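Local coordinates for putative capsular polysaccharide biosynthesis protein (Streptococcus pneumoniae serotype 4, PDB 6EWJ), which probably acts as a pyridoxal phosphate-dependent sugar aminotransferase in the teichoic acid biosynthesis of the pneumococcus, at residues D293-G298 / D395-T400. Residues are numbered along the deposited sequence; the frame is centred on the assembly and turned at random.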
# COMPACT_ATOMS: atom_id res chain seq x y z
N ASP A 293 23.06 19.30 -19.74
CA ASP A 293 23.76 20.15 -20.71
C ASP A 293 25.21 19.69 -20.90
O ASP A 293 25.72 19.75 -22.01
CB ASP A 293 23.68 21.62 -20.30
CG ASP A 293 22.26 22.17 -20.35
OD1 ASP A 293 21.38 21.60 -21.05
OD2 ASP A 293 22.02 23.20 -19.69
N ARG A 294 25.87 19.27 -19.81
CA ARG A 294 27.28 18.82 -19.89
C ARG A 294 27.37 17.52 -20.70
O ARG A 294 28.19 17.39 -21.62
CB ARG A 294 27.88 18.70 -18.48
CG ARG A 294 29.33 18.25 -18.44
CD ARG A 294 29.83 18.14 -17.02
NE ARG A 294 30.15 19.46 -16.53
CZ ARG A 294 31.33 20.09 -16.65
NH1 ARG A 294 32.39 19.50 -17.21
NH2 ARG A 294 31.44 21.30 -16.18
N TYR A 295 26.46 16.58 -20.41
CA TYR A 295 26.38 15.35 -21.22
C TYR A 295 26.10 15.67 -22.71
O TYR A 295 26.77 15.16 -23.62
CB TYR A 295 25.24 14.43 -20.71
CG TYR A 295 25.50 13.45 -19.57
CD1 TYR A 295 26.66 12.70 -19.50
CD2 TYR A 295 24.48 13.18 -18.64
CE1 TYR A 295 26.85 11.75 -18.48
CE2 TYR A 295 24.65 12.23 -17.62
CZ TYR A 295 25.84 11.52 -17.54
OH TYR A 295 26.00 10.56 -16.58
N ASP A 296 25.06 16.48 -22.93
CA ASP A 296 24.67 16.88 -24.28
C ASP A 296 25.85 17.47 -25.06
O ASP A 296 26.09 17.05 -26.19
CB ASP A 296 23.52 17.87 -24.28
CG ASP A 296 22.19 17.25 -23.91
OD1 ASP A 296 22.03 15.98 -23.82
OD2 ASP A 296 21.26 18.06 -23.67
N SER A 297 26.60 18.41 -24.48
CA SER A 297 27.77 18.97 -25.23
C SER A 297 28.85 17.90 -25.42
O SER A 297 29.42 17.79 -26.47
CB SER A 297 28.39 20.20 -24.57
OG SER A 297 27.41 21.07 -23.99
N GLY A 298 29.05 17.07 -24.40
CA GLY A 298 29.99 15.94 -24.49
C GLY A 298 29.72 14.91 -25.60
O GLY A 298 30.66 14.48 -26.27
N ASP A 395 32.18 14.04 -16.66
CA ASP A 395 33.26 14.10 -17.67
C ASP A 395 33.85 12.72 -17.92
O ASP A 395 34.08 12.34 -19.07
CB ASP A 395 34.35 15.08 -17.25
CG ASP A 395 33.88 16.53 -17.31
OD1 ASP A 395 32.79 16.83 -17.86
OD2 ASP A 395 34.61 17.40 -16.81
N TYR A 396 34.07 11.99 -16.84
CA TYR A 396 34.55 10.61 -16.93
C TYR A 396 33.57 9.69 -17.67
O TYR A 396 34.00 8.91 -18.53
CB TYR A 396 34.86 10.07 -15.53
CG TYR A 396 35.31 8.64 -15.53
CD1 TYR A 396 36.59 8.28 -15.94
CD2 TYR A 396 34.44 7.62 -15.11
CE1 TYR A 396 37.01 6.95 -15.93
CE2 TYR A 396 34.84 6.30 -15.09
CZ TYR A 396 36.12 5.97 -15.50
OH TYR A 396 36.51 4.65 -15.49
N ILE A 397 32.27 9.80 -17.38
CA ILE A 397 31.24 8.99 -18.07
C ILE A 397 31.20 9.33 -19.57
O ILE A 397 31.18 8.44 -20.42
CB ILE A 397 29.84 9.16 -17.42
CG1 ILE A 397 29.82 8.52 -16.02
CG2 ILE A 397 28.74 8.52 -18.25
CD1 ILE A 397 28.68 8.96 -15.13
N ILE A 398 31.22 10.62 -19.90
CA ILE A 398 31.26 11.06 -21.31
C ILE A 398 32.42 10.40 -22.08
O ILE A 398 32.22 9.71 -23.07
CB ILE A 398 31.36 12.61 -21.40
CG1 ILE A 398 30.06 13.25 -20.95
CG2 ILE A 398 31.68 13.08 -22.83
CD1 ILE A 398 30.20 14.72 -20.62
N GLU A 399 33.63 10.60 -21.58
CA GLU A 399 34.79 10.17 -22.30
C GLU A 399 34.88 8.60 -22.31
O GLU A 399 35.16 8.03 -23.37
CB GLU A 399 36.03 11.04 -21.99
CG GLU A 399 36.71 10.60 -20.77
CD GLU A 399 37.71 9.48 -21.08
OE1 GLU A 399 37.29 8.41 -21.58
OE2 GLU A 399 38.93 9.69 -20.87
N THR A 400 34.52 7.93 -21.20
CA THR A 400 34.51 6.44 -21.13
C THR A 400 33.45 5.79 -22.04
O THR A 400 33.74 4.83 -22.75
CB THR A 400 34.30 5.93 -19.69
OG1 THR A 400 35.29 6.48 -18.81
CG2 THR A 400 34.40 4.40 -19.63
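Extended through its first two torsions and then bent at the third (-79°), Arg-294 lays its guanidinium beside the carboxylate of Asp-395. Arg-294 NH1 donates to the syn lone pair of Asp-395 OD1 at 2.8 Å, nearly within the guanidinium plane, although the two flat groups are turned 46° apart. Asp-395 OD2 is also close to Arg-294 NH1, at 3.1 Å, in this salt bridge at the partly exposed margin of the interface; the rest of the contact is made mostly by apolar side chains. Ile-398 drives its CG1-CD1 arm between the helices: CD1 comes 3.5 Å from Arg-294 O, CG1 meets the ring edge of Tyr-295 at CD1, and CG2 rests 3.7 Å from Gly-298 CA. Here the long helix 268-299 packs near its C-terminal end on helix 391-409, consistent with the small C-terminal domain of the fold type I aminotransferases. The axes of 293-298 and 395-400 run 26° apart, 9.8 Å at closest approach, and Gly-298, lacking a side chain, lets Ile-398 come up against its backbone, CA to CA 6.0 Å. Deeper in, Ile-397 brings CG2 to within 3.7 Å of Tyr-295 CE1, again at the ring edge, while the buried phenol hydroxyl is hydrogen-bonded to Pro-384 O and the ring stacks with Tyr-321.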